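Local structure of protein kinase, putative (Bodo saltans, 6TLY) at residues 17-21 and 47-51. The protein is an unconventional kinetochore protein and putative kinase, KKT2, whose zinc-binding central domain, the part described here, probably directs it to centromeres. Numbering follows the deposited sequence.
With ZN (zinc ion), chain B.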
ATOM      1  N   MET A  17      -1.498  -7.899   3.891  1.00 25.60           N
ATOM      2  CA  MET A  17      -1.870  -7.469   2.529  1.00 26.38           C
ATOM      3  C   MET A  17      -2.371  -8.636   1.675  1.00 26.91           C
ATOM      4  O   MET A  17      -1.971  -9.756   1.915  1.00 26.86           O
ATOM      5  CB  MET A  17      -0.688  -6.772   1.871  1.00 26.83           C
ATOM      6  CG  MET A  17      -0.484  -5.414   2.457  1.00 29.96           C
ATOM      7  SD  MET A  17       0.845  -4.555   1.737  1.00 34.79           S
ATOM      8  CE  MET A  17       0.094  -3.938   0.251  1.00 33.45           C
ATOM      9  N   GLU A  18      -3.269  -8.328   0.746  1.00 26.60           N
ATOM     10  CA  GLU A  18      -3.862  -9.331  -0.161  1.00 27.15           C
ATOM     11  C   GLU A  18      -3.019  -9.412  -1.440  1.00 26.54           C
ATOM     12  O   GLU A  18      -2.721  -8.395  -2.005  1.00 26.03           O
ATOM     13  CB  GLU A  18      -5.300  -8.907  -0.467  1.00 29.58           C
ATOM     14  CG  GLU A  18      -6.141  -9.934  -1.199  1.00 37.76           C
ATOM     15  CD  GLU A  18      -7.600  -9.544  -1.438  1.00 48.00           C
ATOM     16  OE1 GLU A  18      -8.128  -8.743  -0.667  1.00 49.69           O
ATOM     17  OE2 GLU A  18      -8.200 -10.026  -2.412  1.00 50.65           O
ATOM     18  N   ARG A  19      -2.664 -10.619  -1.850  1.00 26.27           N
ATOM     19  CA  ARG A  19      -1.933 -10.803  -3.119  1.00 26.78           C
ATOM     20  C   ARG A  19      -2.960 -10.792  -4.261  1.00 27.32           C
ATOM     21  O   ARG A  19      -3.986 -11.454  -4.139  1.00 27.34           O
ATOM     22  CB  ARG A  19      -1.138 -12.107  -3.091  1.00 28.43           C
ATOM     23  CG  ARG A  19      -0.369 -12.401  -4.365  1.00 32.61           C
ATOM     24  CD  ARG A  19       0.496 -13.645  -4.291  1.00 38.03           C
ATOM     25  NE  ARG A  19      -0.350 -14.784  -4.035  1.00 42.61           N
ATOM     26  CZ  ARG A  19      -0.961 -15.499  -4.957  1.00 46.56           C
ATOM     27  NH1 ARG A  19      -0.778 -15.241  -6.235  1.00 46.98           N
ATOM     28  NH2 ARG A  19      -1.742 -16.489  -4.590  1.00 47.36           N
ATOM     29  N   HIS A  20      -2.687 -10.018  -5.306  1.00 27.07           N
ATOM     30  CA  HIS A  20      -3.529  -9.976  -6.497  1.00 27.64           C
ATOM     31  C   HIS A  20      -2.711 -10.537  -7.659  1.00 27.80           C
ATOM     32  O   HIS A  20      -1.731  -9.930  -8.108  1.00 26.71           O
ATOM     33  CB  HIS A  20      -4.031  -8.557  -6.787  1.00 28.60           C
ATOM     34  CG  HIS A  20      -4.953  -8.048  -5.731  1.00 31.48           C
ATOM     35  ND1 HIS A  20      -6.316  -8.294  -5.787  1.00 34.13           N
ATOM     36  CD2 HIS A  20      -4.681  -7.357  -4.601  1.00 32.80           C
ATOM     37  CE1 HIS A  20      -6.830  -7.719  -4.707  1.00 34.54           C
ATOM     38  NE2 HIS A  20      -5.886  -7.142  -3.965  1.00 34.04           N
ATOM     39  N   GLY A  21      -3.075 -11.735  -8.076  1.00 28.47           N
ATOM     40  CA  GLY A  21      -2.384 -12.417  -9.160  1.00 30.05           C
ATOM     41  C   GLY A  21      -3.118 -12.403 -10.483  1.00 32.12           C
ATOM     42  O   GLY A  21      -2.590 -12.878 -11.486  1.00 32.83           O
ATOM     43  N   TYR A  47       3.406  -9.045 -10.222  1.00 25.96           N
ATOM     44  CA  TYR A  47       2.101  -9.001  -9.578  1.00 25.26           C
ATOM     45  C   TYR A  47       2.132  -8.025  -8.394  1.00 24.39           C
ATOM     46  O   TYR A  47       3.148  -7.353  -8.191  1.00 24.70           O
ATOM     47  CB  TYR A  47       1.546 -10.407  -9.232  1.00 25.36           C
ATOM     48  CG  TYR A  47       2.511 -11.259  -8.438  1.00 26.23           C
ATOM     49  CD1 TYR A  47       3.557 -11.925  -9.062  1.00 27.23           C
ATOM     50  CD2 TYR A  47       2.349 -11.436  -7.069  1.00 27.20           C
ATOM     51  CE1 TYR A  47       4.452 -12.705  -8.337  1.00 28.69           C
ATOM     52  CE2 TYR A  47       3.222 -12.236  -6.336  1.00 28.13           C
ATOM     53  CZ  TYR A  47       4.274 -12.869  -6.973  1.00 29.38           C
ATOM     54  OH  TYR A  47       5.151 -13.649  -6.257  1.00 30.86           O
ATOM     55  N   MET A  48       1.025  -7.906  -7.658  1.00 23.69           N
ATOM     56  CA  MET A  48       0.908  -6.897  -6.626  0.50 24.14           C
ATOM     57  C   MET A  48       0.301  -7.390  -5.320  1.00 23.67           C
ATOM     58  O   MET A  48      -0.356  -8.424  -5.290  1.00 24.87           O
ATOM     59  CB  MET A  48       0.059  -5.739  -7.174  0.50 25.53           C
ATOM     60  CG  MET A  48      -1.362  -6.148  -7.492  0.50 28.56           C
ATOM     61  SD  MET A  48      -2.512  -4.793  -7.823  0.50 35.73           S
ATOM     62  CE  MET A  48      -2.402  -3.903  -6.291  0.50 37.02           C
ATOM     63  N   TYR A  49       0.582  -6.633  -4.277  1.00 21.73           N
ATOM     64  CA  TYR A  49      -0.047  -6.814  -2.957  1.00 21.83           C
ATOM     65  C   TYR A  49      -0.761  -5.504  -2.626  1.00 20.95           C
ATOM     66  O   TYR A  49      -0.248  -4.458  -2.927  1.00 21.08           O
ATOM     67  CB  TYR A  49       1.020  -7.167  -1.924  1.00 22.26           C
ATOM     68  CG  TYR A  49       1.615  -8.544  -2.065  1.00 23.82           C
ATOM     69  CD1 TYR A  49       2.651  -8.803  -2.944  1.00 24.54           C
ATOM     70  CD2 TYR A  49       1.160  -9.587  -1.286  1.00 24.98           C
ATOM     71  CE1 TYR A  49       3.217 -10.059  -3.052  1.00 25.57           C
ATOM     72  CE2 TYR A  49       1.709 -10.852  -1.382  1.00 25.77           C
ATOM     73  CZ  TYR A  49       2.746 -11.091  -2.263  1.00 26.56           C
ATOM     74  OH  TYR A  49       3.267 -12.338  -2.355  1.00 27.35           O
ATOM     75  N   ARG A  50      -1.925  -5.596  -2.009  1.00 20.17           N
ATOM     76  CA  ARG A  50      -2.663  -4.361  -1.680  1.00 20.59           C
ATOM     77  C   ARG A  50      -3.296  -4.417  -0.290  1.00 21.16           C
ATOM     78  O   ARG A  50      -3.737  -5.462   0.127  1.00 21.30           O
ATOM     79  CB  ARG A  50      -3.740  -4.085  -2.738  1.00 21.02           C
ATOM     80  CG  ARG A  50      -4.567  -2.828  -2.515  1.00 21.71           C
ATOM     81  CD  ARG A  50      -5.626  -2.494  -3.540  1.00 23.99           C
ATOM     82  NE  ARG A  50      -6.552  -1.461  -3.158  1.00 24.12           N
ATOM     83  CZ  ARG A  50      -6.273  -0.180  -3.110  1.00 26.14           C
ATOM     84  NH1 ARG A  50      -5.068   0.251  -3.424  1.00 25.78           N
ATOM     85  NH2 ARG A  50      -7.198   0.673  -2.753  1.00 24.72           N
ATOM     86  N   CYS A  51      -3.257  -3.278   0.384  1.00 20.75           N
ATOM     87  CA  CYS A  51      -4.093  -3.077   1.571  1.00 20.87           C
ATOM     88  C   CYS A  51      -5.198  -2.083   1.186  1.00 20.70           C
ATOM     89  O   CYS A  51      -4.905  -0.929   0.959  1.00 19.67           O
ATOM     90  CB  CYS A  51      -3.342  -2.533   2.755  1.00 21.35           C
ATOM     91  SG  CYS A  51      -4.527  -2.278   4.094  1.00 23.73           S
TER
HETATM   92 ZN    ZN B 701      -3.261  -1.215   5.834  0.66 24.49          ZN
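The edge strand 18-20 pairs with strand 48-51, the middle strand of the three-stranded antiparallel sheet in the C1-like zinc-binding domain, and Glu18 and Arg50 make the hydrogen-bonded pair nearest the metal. Glu18 N reaches Arg50 O at 3.0 Å, and Arg50 N returns the bond to Glu18 O. Two residues on, His20 N meets Met48 O at 2.8 Å with an almost straight N-H...O angle of 177°, whereas the reverse bond, Met48 N to His20 O, is weak at 3.4 Å. Between these pairs, Arg19 and Tyr49 form a non-hydrogen-bonded pair whose side chains share one face of the sheet. Arg19 CG, set anti to the backbone N (chi1 179°), lies over one face of the Tyr49 ring, offset toward its rim, in a CH-pi contact 4.2 Å from the centroid, and CB touches Tyr49 CE2 at 3.5 Å. Arg19 CD also lies 3.7 Å from Tyr47 CE2, and both tyrosine hydroxyls hydrogen-bond Glu64. A leucine here in place of Tyr49, with neither ring nor hydroxyl, is likely to leave Arg19 CG without its CH-pi partner and Glu64 with one hydroxyl partner fewer. Met17, bent at chi3 (81°), brings CE to 3.2 Å from Tyr49 O, while its CG packs on CB of Cys51, whose SG binds the zinc ion at 2.4 Å together with Cys11, His15 and Cys54. The backbone bonds thus hold the strand carrying Cys51 to its neighbour, and the shared Glu64 carboxylate probably steadies both tyrosine rings against Arg19.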